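Local coordinates for putative sulfatase yidJ (Bacteroides fragilis, PDB 2QZU), which probably hydrolyses sulfate esters as an arylsulfatase of the metal-binding sulfatase family, which belongs to the alkaline phosphatase clan, at residues P28-I33 against P363-M368; D41-I46 against V51-L56; M82-M87 against G131-D136; G315-A320 against K326-E331; V435-R440 against L455-T460. All coordinates share one frame; numbering follows the deposited sequence.

Contact 1: residues P28-I33 against P363-M368; sequences PNLVFI and PTLLSM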
# COMPACT_ATOMS: atom_id res chain seq x y z
N PRO A 28 30.33 -3.44 31.41
CA PRO A 28 29.43 -2.42 30.87
C PRO A 28 28.01 -2.82 30.48
O PRO A 28 27.70 -4.00 30.32
CB PRO A 28 30.21 -1.89 29.67
CG PRO A 28 30.84 -3.16 29.14
CD PRO A 28 31.35 -3.83 30.41
N ASN A 29 27.16 -1.82 30.33
CA ASN A 29 25.78 -2.04 29.91
C ASN A 29 25.83 -2.12 28.39
O ASN A 29 26.86 -1.84 27.79
CB ASN A 29 24.89 -0.87 30.31
CG ASN A 29 24.94 -0.59 31.78
OD1 ASN A 29 25.24 0.53 32.20
ND2 ASN A 29 24.66 -1.60 32.59
N LEU A 30 24.71 -2.49 27.78
CA LEU A 30 24.64 -2.58 26.34
C LEU A 30 23.29 -2.09 25.84
O LEU A 30 22.25 -2.52 26.33
CB LEU A 30 24.84 -4.03 25.86
CG LEU A 30 24.49 -4.34 24.40
CD1 LEU A 30 25.46 -3.63 23.45
CD2 LEU A 30 24.54 -5.85 24.18
N VAL A 31 23.32 -1.17 24.90
CA VAL A 31 22.09 -0.67 24.29
C VAL A 31 22.32 -0.93 22.80
O VAL A 31 23.08 -0.23 22.13
CB VAL A 31 21.87 0.83 24.56
CG1 VAL A 31 20.66 1.33 23.77
CG2 VAL A 31 21.65 1.06 26.05
N PHE A 32 21.67 -1.97 22.31
CA PHE A 32 21.80 -2.39 20.93
C PHE A 32 20.61 -1.87 20.14
O PHE A 32 19.48 -2.34 20.31
CB PHE A 32 21.86 -3.92 20.89
CG PHE A 32 22.26 -4.49 19.56
CD1 PHE A 32 21.38 -4.51 18.48
CD2 PHE A 32 23.52 -5.08 19.41
CE1 PHE A 32 21.75 -5.10 17.27
CE2 PHE A 32 23.89 -5.67 18.20
CZ PHE A 32 23.00 -5.68 17.13
N ILE A 33 20.87 -0.88 19.29
CA ILE A 33 19.82 -0.29 18.48
C ILE A 33 19.99 -0.66 17.02
O ILE A 33 21.09 -0.60 16.48
CB ILE A 33 19.84 1.25 18.59
CG1 ILE A 33 19.73 1.67 20.06
CG2 ILE A 33 18.68 1.85 17.79
CD1 ILE A 33 19.87 3.16 20.28
N PRO A 363 30.24 -12.65 19.43
CA PRO A 363 31.52 -12.80 20.12
C PRO A 363 32.24 -11.47 20.40
O PRO A 363 32.87 -11.31 21.45
CB PRO A 363 32.32 -13.71 19.19
CG PRO A 363 31.82 -13.30 17.84
CD PRO A 363 30.32 -13.20 18.06
N THR A 364 32.14 -10.54 19.47
CA THR A 364 32.80 -9.24 19.62
C THR A 364 32.32 -8.48 20.86
O THR A 364 33.14 -8.05 21.67
CB THR A 364 32.59 -8.37 18.36
OG1 THR A 364 33.13 -9.06 17.22
CG2 THR A 364 33.30 -7.02 18.50
N LEU A 365 31.01 -8.31 21.00
CA LEU A 365 30.48 -7.59 22.16
C LEU A 365 30.74 -8.32 23.47
O LEU A 365 31.16 -7.72 24.45
CB LEU A 365 28.97 -7.34 21.98
CG LEU A 365 28.58 -6.33 20.90
CD1 LEU A 365 27.08 -6.37 20.66
CD2 LEU A 365 29.02 -4.93 21.32
N LEU A 366 30.50 -9.63 23.48
CA LEU A 366 30.71 -10.41 24.70
C LEU A 366 32.14 -10.29 25.21
O LEU A 366 32.36 -10.13 26.41
CB LEU A 366 30.36 -11.88 24.45
CG LEU A 366 29.15 -12.45 25.19
CD1 LEU A 366 28.04 -11.43 25.29
CD2 LEU A 366 28.67 -13.71 24.47
N SER A 367 33.12 -10.37 24.31
CA SER A 367 34.52 -10.25 24.72
C SER A 367 34.80 -8.82 25.19
O SER A 367 35.49 -8.62 26.19
CB SER A 367 35.46 -10.61 23.56
OG SER A 367 35.46 -12.01 23.31
N MSE A 368 34.26 -7.83 24.48
CA MSE A 368 34.45 -6.44 24.87
C MSE A 368 33.88 -6.19 26.27
O MSE A 368 34.40 -5.38 27.03
CB MSE A 368 33.75 -5.49 23.89
CG MSE A 368 34.42 -5.35 22.53
SE MSE A 368 33.31 -4.28 21.35
CE MSE A 368 33.57 -2.55 22.19
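Leu-365 sends one methyl, CD1, from its helix into the angle between Leu-30 and Phe-32, two neighbours on the same side of a strand. The Phe-32 ring receives it at its edge and in its own plane, with CD2 4.0 Å and CE2 4.1 Å from Leu-365 CD1. The two side chains stand roughly at right angles. CG of Phe-32 lies anti to its backbone N (chi1 -169°), which carries the ring out from the strand to where its edge meets the methyl. Leu-30 meets the same methyl tip to tip, CD1 to CD1 at 4.2 Å. This is the dense part, and branched or flat hydrocarbon suits it, since no hydrogen bond crosses the contact. Strand 29-35 is an interior strand of the large mixed sheet of the sulfatase fold, bonded to strands 222-228 and 306-311, and helix 361-368 packs on one face of that sheet in an alpha/beta layer. Towards the ends the grip slackens. Pro-28 CG comes only within 4.7 Å of Met-368 O, and the side chain of selenomethionine Met-368 does not reach residues 28-33, resting instead on helix 385-390. Ser-367, on the partly exposed side of the helix, is hydrogen-bonded through OG to Asp-383.

Contact 2: residues D41-I46 against V51-L56; sequences DAIGCI and VKTPHL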
# COMPACT_ATOMS: atom_id res chain seq x y z
N ASP A 41 25.48 3.56 3.56
CA ASP A 41 25.87 4.89 3.10
C ASP A 41 24.83 5.97 3.37
O ASP A 41 25.08 7.14 3.09
CB ASP A 41 26.21 4.87 1.61
CG ASP A 41 27.49 4.11 1.31
OD1 ASP A 41 28.35 4.02 2.21
OD2 ASP A 41 27.65 3.62 0.17
N ALA A 42 23.68 5.59 3.92
CA ALA A 42 22.64 6.56 4.21
C ALA A 42 22.82 7.20 5.58
O ALA A 42 21.89 7.27 6.38
CB ALA A 42 21.26 5.90 4.12
N ILE A 43 24.05 7.65 5.85
CA ILE A 43 24.38 8.33 7.10
C ILE A 43 24.98 9.66 6.66
O ILE A 43 25.89 9.69 5.83
CB ILE A 43 25.43 7.54 7.92
CG1 ILE A 43 24.87 6.17 8.32
CG2 ILE A 43 25.80 8.33 9.17
CD1 ILE A 43 25.88 5.29 9.04
N GLY A 44 24.47 10.75 7.22
CA GLY A 44 24.94 12.07 6.85
C GLY A 44 26.44 12.32 6.92
O GLY A 44 27.02 12.86 5.98
N CYS A 45 27.06 11.93 8.03
CA CYS A 45 28.49 12.16 8.21
C CYS A 45 29.39 11.42 7.23
O CYS A 45 30.58 11.73 7.13
CB CYS A 45 28.90 11.84 9.65
SG CYS A 45 28.62 10.14 10.18
N ILE A 46 28.85 10.45 6.50
CA ILE A 46 29.64 9.70 5.53
C ILE A 46 29.82 10.55 4.26
O ILE A 46 30.70 10.30 3.44
CB ILE A 46 28.99 8.34 5.20
CG1 ILE A 46 29.06 7.45 6.45
CG2 ILE A 46 29.70 7.66 4.03
CD1 ILE A 46 28.45 6.07 6.28
N VAL A 51 21.19 12.79 3.15
CA VAL A 51 20.21 12.40 4.15
C VAL A 51 20.63 13.03 5.47
O VAL A 51 21.82 13.08 5.80
CB VAL A 51 20.12 10.86 4.27
CG1 VAL A 51 21.46 10.27 4.69
CG2 VAL A 51 19.02 10.49 5.26
N LYS A 52 19.66 13.51 6.24
CA LYS A 52 19.93 14.16 7.51
C LYS A 52 19.81 13.21 8.69
O LYS A 52 18.73 12.68 8.96
CB LYS A 52 18.99 15.35 7.70
CG LYS A 52 19.14 16.41 6.63
CD LYS A 52 18.17 17.56 6.84
CE LYS A 52 18.34 18.62 5.77
NZ LYS A 52 19.72 19.20 5.78
N THR A 53 20.92 13.00 9.39
CA THR A 53 20.99 12.12 10.56
C THR A 53 21.85 12.81 11.61
O THR A 53 22.91 12.32 11.99
CB THR A 53 21.62 10.75 10.21
OG1 THR A 53 22.95 10.94 9.70
CG2 THR A 53 20.79 10.03 9.16
N PRO A 54 21.40 13.96 12.12
CA PRO A 54 22.19 14.67 13.13
C PRO A 54 22.51 13.90 14.41
O PRO A 54 23.60 14.06 14.97
CB PRO A 54 21.36 15.93 13.39
CG PRO A 54 19.95 15.47 13.14
CD PRO A 54 20.11 14.64 11.89
N HIS A 55 21.59 13.06 14.87
CA HIS A 55 21.83 12.32 16.10
C HIS A 55 22.82 11.17 15.92
O HIS A 55 23.65 10.91 16.79
CB HIS A 55 20.50 11.83 16.67
CG HIS A 55 19.57 12.95 17.02
ND1 HIS A 55 19.80 13.79 18.09
CD2 HIS A 55 18.45 13.41 16.42
CE1 HIS A 55 18.86 14.72 18.12
NE2 HIS A 55 18.03 14.51 17.12
N LEU A 56 22.75 10.49 14.77
CA LEU A 56 23.69 9.42 14.51
C LEU A 56 25.07 10.02 14.22
O LEU A 56 26.09 9.42 14.54
CB LEU A 56 23.23 8.58 13.31
CG LEU A 56 22.00 7.70 13.60
CD1 LEU A 56 21.59 6.97 12.33
CD2 LEU A 56 22.33 6.71 14.70
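Thr-53 turns its hydroxyl into the backbone of Gly-44, tying the loop that follows strand 29-35 to the residue immediately before helix 54-61. It occupies the N-cap position, yet its side chain does not cap the helix: OG1 lies between the backbone N and the carbonyl carbon (chi1 59°) and accepts from Gly-44 N at 2.9 Å, with an N-H...O angle of 154°. Asp-57 OD1 is hydrogen-bonded both to that hydroxyl and to Cys-45 N, so one carboxylate oxygen links the two sides again. Ile-43 meets Thr-53 at about a right angle, its CG2 methyl 3.9 Å from Thr-53 OG1. Val-51 points its CG1 methyl at the peptide after Ala-42, 3.5 Å from Ala-42 O, and the small Ala-42, centre of an inverse gamma turn, lets this branched residue sit close. Thr-53 CG2 approaches the same Ala-42 O more loosely, at 4.1 Å. Helix 267-299 backs the arrangement, with Ile-283 against Ala-42 and Thr-53, while Asp-287 accepts from His-55 N and Leu-56 N at the start of helix 54-61. Gly-44 suits its place because, lacking a side chain, it allows Val-51 O to come within 3.4 Å of Gly-44 CA.

Contact 3: residues M82-M87 against G131-D136; sequences MLMTGM and GKWHLD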
# COMPACT_ATOMS: atom_id res chain seq x y z
N MSE A 82 21.62 -15.08 12.70
CA MSE A 82 23.07 -15.12 12.78
C MSE A 82 23.52 -14.25 13.95
O MSE A 82 24.43 -14.62 14.70
CB MSE A 82 23.69 -14.60 11.48
CG MSE A 82 23.79 -15.66 10.40
SE MSE A 82 23.82 -14.93 8.60
CE MSE A 82 22.35 -15.94 7.89
N LEU A 83 22.88 -13.10 14.12
CA LEU A 83 23.22 -12.20 15.21
C LEU A 83 23.01 -12.86 16.56
O LEU A 83 23.89 -12.84 17.42
CB LEU A 83 22.37 -10.93 15.14
CG LEU A 83 22.47 -10.03 16.38
CD1 LEU A 83 23.89 -9.49 16.51
CD2 LEU A 83 21.47 -8.89 16.26
N MSE A 84 21.84 -13.46 16.76
CA MSE A 84 21.53 -14.09 18.04
C MSE A 84 22.34 -15.34 18.38
O MSE A 84 22.71 -15.54 19.54
CB MSE A 84 20.04 -14.41 18.12
CG MSE A 84 19.12 -13.20 17.96
SE MSE A 84 19.60 -11.66 19.06
CE MSE A 84 18.79 -10.28 17.96
N THR A 85 22.64 -16.17 17.38
CA THR A 85 23.38 -17.41 17.60
C THR A 85 24.88 -17.35 17.37
O THR A 85 25.63 -18.19 17.87
CB THR A 85 22.85 -18.55 16.70
OG1 THR A 85 23.12 -18.23 15.33
CG2 THR A 85 21.36 -18.74 16.88
N GLY A 86 25.33 -16.37 16.58
CA GLY A 86 26.74 -16.27 16.28
C GLY A 86 27.17 -17.37 15.33
O GLY A 86 28.36 -17.67 15.20
N MSE A 87 26.20 -17.98 14.65
CA MSE A 87 26.47 -19.06 13.70
C MSE A 87 26.04 -18.65 12.31
O MSE A 87 25.14 -17.83 12.14
CB MSE A 87 25.71 -20.33 14.10
CG MSE A 87 26.06 -20.85 15.49
SE MSE A 87 25.10 -22.49 15.93
CE MSE A 87 23.76 -21.77 17.13
N GLY A 131 10.60 -4.11 20.07
CA GLY A 131 10.59 -4.05 18.61
C GLY A 131 10.41 -5.35 17.87
O GLY A 131 9.85 -6.31 18.39
N LYS A 132 10.90 -5.36 16.63
CA LYS A 132 10.81 -6.51 15.74
C LYS A 132 11.78 -7.63 16.10
O LYS A 132 12.98 -7.40 16.24
CB LYS A 132 11.05 -6.04 14.30
CG LYS A 132 11.02 -7.13 13.25
CD LYS A 132 11.29 -6.54 11.88
CE LYS A 132 11.39 -7.63 10.83
NZ LYS A 132 11.74 -7.07 9.49
N TRP A 133 11.25 -8.84 16.22
CA TRP A 133 12.03 -10.04 16.57
C TRP A 133 12.25 -10.89 15.31
O TRP A 133 13.38 -11.24 14.96
CB TRP A 133 11.26 -10.83 17.63
CG TRP A 133 11.87 -12.13 18.07
CD1 TRP A 133 11.29 -13.37 18.00
CD2 TRP A 133 13.13 -12.31 18.73
NE1 TRP A 133 12.11 -14.31 18.58
CE2 TRP A 133 13.25 -13.69 19.03
CE3 TRP A 133 14.17 -11.45 19.09
CZ2 TRP A 133 14.37 -14.22 19.69
CZ3 TRP A 133 15.29 -11.98 19.74
CH2 TRP A 133 15.38 -13.35 20.03
N HIS A 134 11.14 -11.21 14.64
CA HIS A 134 11.11 -12.00 13.41
C HIS A 134 11.97 -13.26 13.42
O HIS A 134 12.71 -13.52 12.47
CB HIS A 134 11.52 -11.12 12.21
CG HIS A 134 11.00 -11.62 10.90
ND1 HIS A 134 11.43 -11.13 9.69
CD2 HIS A 134 10.07 -12.56 10.61
CE1 HIS A 134 10.79 -11.74 8.71
NE2 HIS A 134 9.96 -12.62 9.24
N LEU A 135 11.88 -14.05 14.49
CA LEU A 135 12.66 -15.28 14.57
C LEU A 135 11.81 -16.49 14.97
O LEU A 135 12.34 -17.55 15.32
CB LEU A 135 13.83 -15.11 15.54
CG LEU A 135 15.02 -14.34 14.96
CD1 LEU A 135 15.98 -13.95 16.07
CD2 LEU A 135 15.72 -15.20 13.90
N ASP A 136 10.49 -16.34 14.90
CA ASP A 136 9.57 -17.44 15.23
C ASP A 136 8.72 -17.83 14.01
O ASP A 136 8.21 -16.98 13.29
CB ASP A 136 8.64 -17.03 16.38
CG ASP A 136 9.39 -16.73 17.66
OD1 ASP A 136 10.19 -17.58 18.10
OD2 ASP A 136 9.17 -15.64 18.22
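The indole of Trp-133 receives selenomethionine Met-84 obliquely, neither squarely on a face nor at an edge. Met-84 CE lies 4.3 Å from Trp-133 CZ3, and Met-84 SE is 5.5 Å from the centroid of the six-membered ring, 63° off its normal, a Met-aromatic contact. One indole face carries Leu-135 CD1, 3.9 Å above the plane of Trp-133 and displaced toward the rim; Asp-136 CG lies in plane at an edge, and Tyr-129 and Trp-169 make edge-to-face contacts with the ring. Leu-135 CD1 does double duty, since it also touches Met-84 CG at 3.7 Å. The flexible Met-84 chain can serve both partners: with CG already against the leucine, the bend at chi2 (-49°) swings SE and CE round to the indole. Beyond it the helix ends: Gly-86 takes positive phi, and Thr-85 OG1 accepts from Met-87 N at 3.2 Å in an ST turn. The contact joins the end of helix 76-85 to the loop leaving strand 126-130. At the other end of that helix is Ser-76, the predicted site of 3-oxoalanine formation but plain serine here, whose OG is hydrogen-bonded to His-134 ND1; helix 116-122 packs alongside, with Trp-116 against Leu-83 and Met-84.

Contact 4: residues G315-A320 against K326-E331; sequences GICMGA and KDIFYE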
# COMPACT_ATOMS: atom_id res chain seq x y z
N GLY A 315 20.69 -3.82 3.87
CA GLY A 315 20.37 -2.62 3.12
C GLY A 315 19.20 -2.87 2.19
O GLY A 315 18.30 -3.65 2.51
N ILE A 316 19.21 -2.22 1.03
CA ILE A 316 18.12 -2.37 0.06
C ILE A 316 18.57 -1.87 -1.32
O ILE A 316 19.32 -0.89 -1.41
CB ILE A 316 16.86 -1.57 0.53
CG1 ILE A 316 15.66 -1.90 -0.34
CG2 ILE A 316 17.14 -0.07 0.50
CD1 ILE A 316 15.13 -3.29 -0.12
N CYS A 317 18.14 -2.54 -2.38
CA CYS A 317 18.51 -2.11 -3.73
C CYS A 317 17.58 -0.98 -4.20
O CYS A 317 18.04 0.01 -4.79
CB CYS A 317 18.46 -3.28 -4.71
SG CYS A 317 19.78 -4.50 -4.44
N MSE A 318 16.29 -1.14 -3.94
CA MSE A 318 15.29 -0.14 -4.29
C MSE A 318 15.35 0.28 -5.77
O MSE A 318 15.21 1.46 -6.10
CB MSE A 318 15.46 1.09 -3.39
CG MSE A 318 14.22 1.98 -3.26
SE MSE A 318 14.48 3.49 -2.05
CE MSE A 318 15.10 4.78 -3.33
N GLY A 319 15.57 -0.70 -6.64
CA GLY A 319 15.65 -0.39 -8.06
C GLY A 319 17.05 -0.52 -8.63
O GLY A 319 17.22 -0.81 -9.82
N ALA A 320 18.06 -0.30 -7.80
CA ALA A 320 19.44 -0.41 -8.25
C ALA A 320 19.68 -1.84 -8.71
O ALA A 320 19.21 -2.79 -8.07
CB ALA A 320 20.39 -0.03 -7.13
N LYS A 326 16.23 -6.76 -1.31
CA LYS A 326 17.61 -7.09 -0.98
C LYS A 326 17.77 -8.61 -1.25
O LYS A 326 17.23 -9.15 -2.23
CB LYS A 326 18.01 -6.78 0.45
CG LYS A 326 17.31 -7.61 1.49
CD LYS A 326 15.85 -7.80 1.18
CE LYS A 326 15.02 -6.63 1.65
NZ LYS A 326 13.90 -7.07 2.53
N ASP A 327 18.50 -9.30 -0.38
CA ASP A 327 18.76 -10.73 -0.51
C ASP A 327 19.69 -10.97 -1.72
O ASP A 327 19.47 -11.89 -2.50
CB ASP A 327 17.46 -11.51 -0.71
CG ASP A 327 17.63 -13.00 -0.38
OD1 ASP A 327 18.76 -13.40 -0.10
OD2 ASP A 327 16.64 -13.76 -0.39
N ILE A 328 20.72 -10.14 -1.83
CA ILE A 328 21.67 -10.25 -2.94
C ILE A 328 23.04 -9.69 -2.55
O ILE A 328 23.15 -8.90 -1.62
CB ILE A 328 21.12 -9.52 -4.19
CG1 ILE A 328 21.97 -9.84 -5.41
CG2 ILE A 328 21.07 -8.02 -3.94
CD1 ILE A 328 21.85 -11.27 -5.88
N PHE A 329 24.06 -10.09 -3.29
CA PHE A 329 25.43 -9.69 -2.99
C PHE A 329 25.86 -8.26 -3.29
O PHE A 329 26.95 -7.85 -2.87
CB PHE A 329 26.40 -10.66 -3.67
CG PHE A 329 26.03 -10.95 -5.09
CD1 PHE A 329 25.50 -12.19 -5.44
CD2 PHE A 329 26.17 -9.98 -6.08
CE1 PHE A 329 25.11 -12.46 -6.75
CE2 PHE A 329 25.78 -10.23 -7.39
CZ PHE A 329 25.25 -11.47 -7.73
N TYR A 330 25.04 -7.49 -4.00
CA TYR A 330 25.39 -6.11 -4.32
C TYR A 330 25.62 -5.26 -3.06
O TYR A 330 24.96 -5.46 -2.04
CB TYR A 330 24.30 -5.48 -5.19
CG TYR A 330 24.26 -6.04 -6.59
CD1 TYR A 330 25.37 -5.94 -7.44
CD2 TYR A 330 23.11 -6.66 -7.08
CE1 TYR A 330 25.34 -6.45 -8.74
CE2 TYR A 330 23.06 -7.17 -8.38
CZ TYR A 330 24.18 -7.06 -9.20
OH TYR A 330 24.15 -7.57 -10.48
N GLU A 331 26.56 -4.32 -3.16
CA GLU A 331 26.89 -3.44 -2.05
C GLU A 331 25.70 -2.74 -1.38
O GLU A 331 25.65 -2.66 -0.16
CB GLU A 331 27.89 -2.37 -2.51
CG GLU A 331 29.30 -2.86 -2.76
CD GLU A 331 29.95 -3.40 -1.51
OE1 GLU A 331 29.97 -4.63 -1.33
OE2 GLU A 331 30.44 -2.58 -0.70
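Cys-317 and Ile-328 touch where the long loop between strand 306-311 and helix 331-334 doubles back on itself, just as a type I' beta turn begins at Cys-317. Van der Waals contacts carry the pairing, and no hydrogen bond joins the two segments. Cys-317 SG rests 3.8 Å from Ile-328 CG2, a small side chain that suits a buried position. Ile-316 holds CG1 anti to its backbone N (chi1 -171°), which carries CD1 to Lys-326, 3.8 Å from Lys-326 CE and equally close to the backbone at Lys-326 N. The aliphatic part of the lysine thus serves as hydrocarbon, and its CB lies against backbone too, 3.8 Å from Gly-315 O.

Polar bonds secure the surroundings. Lys-326 is bent repeatedly along its chain, and its NZ is hydrogen-bonded to Gln-37 OE1; a weak, long ion pair reaches Glu-23 of the second subunit. Within the turn, Ala-320 N donates to Cys-317 O at 3.0 Å. Both central residues, Met-318 and Gly-319, have positive phi; glycine suits the second, where a CB would be jammed against the preceding carbonyl O. Gly-315 and Ile-316 are backbone-bonded to Ser-333 and Glu-332.

Rings form the last group. His-321 stacks with Tyr-330, while Phe-329 CE2 stands 3.9 Å above the centre of the Tyr-330 ring. Ile-328 works in two directions: CG2 meets the cysteine sulfur, and CD1 sits 3.6 Å above the plane of the Phe-329 ring, offset toward its rim.

Contact 5: residues V435-R440 against L455-T460; sequences VILFDR and LKLTHT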
# COMPACT_ATOMS: atom_id res chain seq x y z
N VAL A 435 29.24 -18.07 -11.99
CA VAL A 435 30.37 -17.52 -11.26
C VAL A 435 30.34 -16.01 -11.46
O VAL A 435 30.25 -15.52 -12.59
CB VAL A 435 31.72 -18.08 -11.78
CG1 VAL A 435 32.87 -17.50 -10.98
CG2 VAL A 435 31.73 -19.60 -11.67
N ILE A 436 30.41 -15.28 -10.36
CA ILE A 436 30.36 -13.83 -10.41
C ILE A 436 31.55 -13.21 -9.68
O ILE A 436 31.91 -13.63 -8.59
CB ILE A 436 29.05 -13.32 -9.77
CG1 ILE A 436 27.86 -13.94 -10.52
CG2 ILE A 436 28.98 -11.80 -9.82
CD1 ILE A 436 26.54 -13.85 -9.77
N LEU A 437 32.16 -12.20 -10.30
CA LEU A 437 33.30 -11.53 -9.70
C LEU A 437 33.28 -10.05 -10.06
O LEU A 437 33.20 -9.68 -11.23
CB LEU A 437 34.61 -12.16 -10.17
CG LEU A 437 35.90 -11.50 -9.67
CD1 LEU A 437 35.94 -11.53 -8.15
CD2 LEU A 437 37.11 -12.21 -10.26
N PHE A 438 33.33 -9.20 -9.03
CA PHE A 438 33.34 -7.76 -9.23
C PHE A 438 34.58 -7.16 -8.59
O PHE A 438 34.94 -7.51 -7.46
CB PHE A 438 32.12 -7.09 -8.60
CG PHE A 438 30.81 -7.46 -9.23
CD1 PHE A 438 29.85 -8.16 -8.50
CD2 PHE A 438 30.53 -7.10 -10.54
CE1 PHE A 438 28.61 -8.48 -9.08
CE2 PHE A 438 29.30 -7.41 -11.13
CZ PHE A 438 28.34 -8.10 -10.39
N ASP A 439 35.24 -6.25 -9.31
CA ASP A 439 36.41 -5.55 -8.80
C ASP A 439 35.82 -4.21 -8.38
O ASP A 439 35.59 -3.33 -9.21
CB ASP A 439 37.43 -5.33 -9.93
CG ASP A 439 38.66 -4.56 -9.47
OD1 ASP A 439 38.54 -3.76 -8.51
OD2 ASP A 439 39.73 -4.75 -10.07
N ARG A 440 35.58 -4.04 -7.08
CA ARG A 440 34.97 -2.81 -6.58
C ARG A 440 35.84 -1.55 -6.66
O ARG A 440 35.34 -0.44 -6.52
CB ARG A 440 34.47 -3.01 -5.15
CG ARG A 440 33.48 -4.16 -5.01
CD ARG A 440 32.63 -4.00 -3.75
NE ARG A 440 33.46 -3.84 -2.56
CZ ARG A 440 34.15 -4.81 -1.98
NH1 ARG A 440 34.12 -6.05 -2.47
NH2 ARG A 440 34.88 -4.54 -0.91
N LEU A 455 40.36 -15.83 -14.82
CA LEU A 455 40.38 -17.24 -14.44
C LEU A 455 41.32 -17.55 -13.27
O LEU A 455 40.98 -18.35 -12.40
CB LEU A 455 40.77 -18.11 -15.64
CG LEU A 455 39.83 -18.14 -16.85
CD1 LEU A 455 39.94 -16.84 -17.63
CD2 LEU A 455 40.20 -19.32 -17.73
N LYS A 456 42.49 -16.92 -13.26
CA LYS A 456 43.46 -17.14 -12.20
C LYS A 456 42.91 -16.71 -10.85
O LYS A 456 42.98 -17.44 -9.86
CB LYS A 456 44.75 -16.37 -12.50
CG LYS A 456 45.86 -16.61 -11.48
CD LYS A 456 47.15 -15.87 -11.85
CE LYS A 456 47.00 -14.36 -11.73
NZ LYS A 456 48.27 -13.65 -12.07
N LEU A 457 42.36 -15.50 -10.82
CA LEU A 457 41.79 -14.94 -9.60
C LEU A 457 40.60 -15.77 -9.13
O LEU A 457 40.46 -16.05 -7.93
CB LEU A 457 41.36 -13.50 -9.88
CG LEU A 457 40.92 -12.63 -8.70
CD1 LEU A 457 42.05 -12.50 -7.70
CD2 LEU A 457 40.51 -11.26 -9.22
N THR A 458 39.74 -16.16 -10.06
CA THR A 458 38.57 -16.96 -9.75
C THR A 458 38.97 -18.29 -9.11
O THR A 458 38.31 -18.77 -8.18
CB THR A 458 37.73 -17.23 -11.02
OG1 THR A 458 37.35 -15.99 -11.61
CG2 THR A 458 36.48 -18.02 -10.67
N HIS A 459 40.05 -18.88 -9.60
CA HIS A 459 40.53 -20.15 -9.06
C HIS A 459 41.00 -19.96 -7.61
O HIS A 459 40.79 -20.83 -6.76
CB HIS A 459 41.67 -20.69 -9.92
CG HIS A 459 42.36 -21.88 -9.33
ND1 HIS A 459 43.35 -21.76 -8.38
CD2 HIS A 459 42.21 -23.21 -9.55
CE1 HIS A 459 43.77 -22.96 -8.03
NE2 HIS A 459 43.10 -23.86 -8.73
N THR A 460 41.62 -18.82 -7.34
CA THR A 460 42.12 -18.52 -6.01
C THR A 460 40.95 -18.36 -5.04
O THR A 460 40.96 -18.92 -3.94
CB THR A 460 42.95 -17.22 -6.00
OG1 THR A 460 44.02 -17.34 -6.94
CG2 THR A 460 43.51 -16.97 -4.61
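Leu-437 and Leu-457 each hold CG anti to the backbone N (chi1 177° and -171°), which stretches the two side chains toward each other between a strand and a helix until their CD2 methyls meet at 3.7 Å. They are turned at about a right angle to each other. The strand, 431-439, is an outermost member of the four-stranded antiparallel sheet near the C-terminus, and helix 455-471 packs against the sheet's face, as in the smaller C-terminal subdomain of sulfatases. The axes of strand 435-439 and helix segment 455-460 approach to 10.1 Å at 109°, so the strand crosses the helix and few residues can touch.

Thr-458 is the helix's other contact residue, suited by its two kinds of branch. Its CG2 methyl lies 3.7 Å from Val-435 CG1, while Leu-437 CD2 passes 4.0 Å from Thr-458 OG1 as those side chains run past each other in opposite directions. The hydroxyl itself is satisfied by Gln-454 O, one turn back. Tyr-421 and Tyr-423 of strand 421-428 extend the apolar surface under Leu-457 and Thr-458. The Asn-449 side-chain amide is hydrogen-bonded to Leu-437 N and Val-435 O.

Within the same helix, Lys-456 O is held twice by one residue: Thr-460 N at 3.2 Å and Thr-460 OG1 at 3.1 Å reach it from opposite faces of its carbonyl plane.

In the fold
Contacts 1 to 4 belong to the sulfatase fold proper, and contact 1 spans the rest of them, since residues 28-33 and 363-368 come first and last; contacts 2, 3 and 4 follow in order between. Contact 1 touches contact 3, where Phe-32 CZ meets Leu-83 CD2 at 3.7 Å, so the sheet strand and helix 76-85, which begins at the predicted 3-oxoalanine site, share one core. Contacts 2 and 4 have centres about 19 Å apart and do not touch. Contact 5 follows in sequence, on the four-stranded antiparallel sheet. Its centre is about 36 Å from that of contact 1, but Phe-329 of contact 4 packs on Ile-436 and Phe-438, so that loop, which follows a strand of the large sheet, packs on the four-stranded sheet.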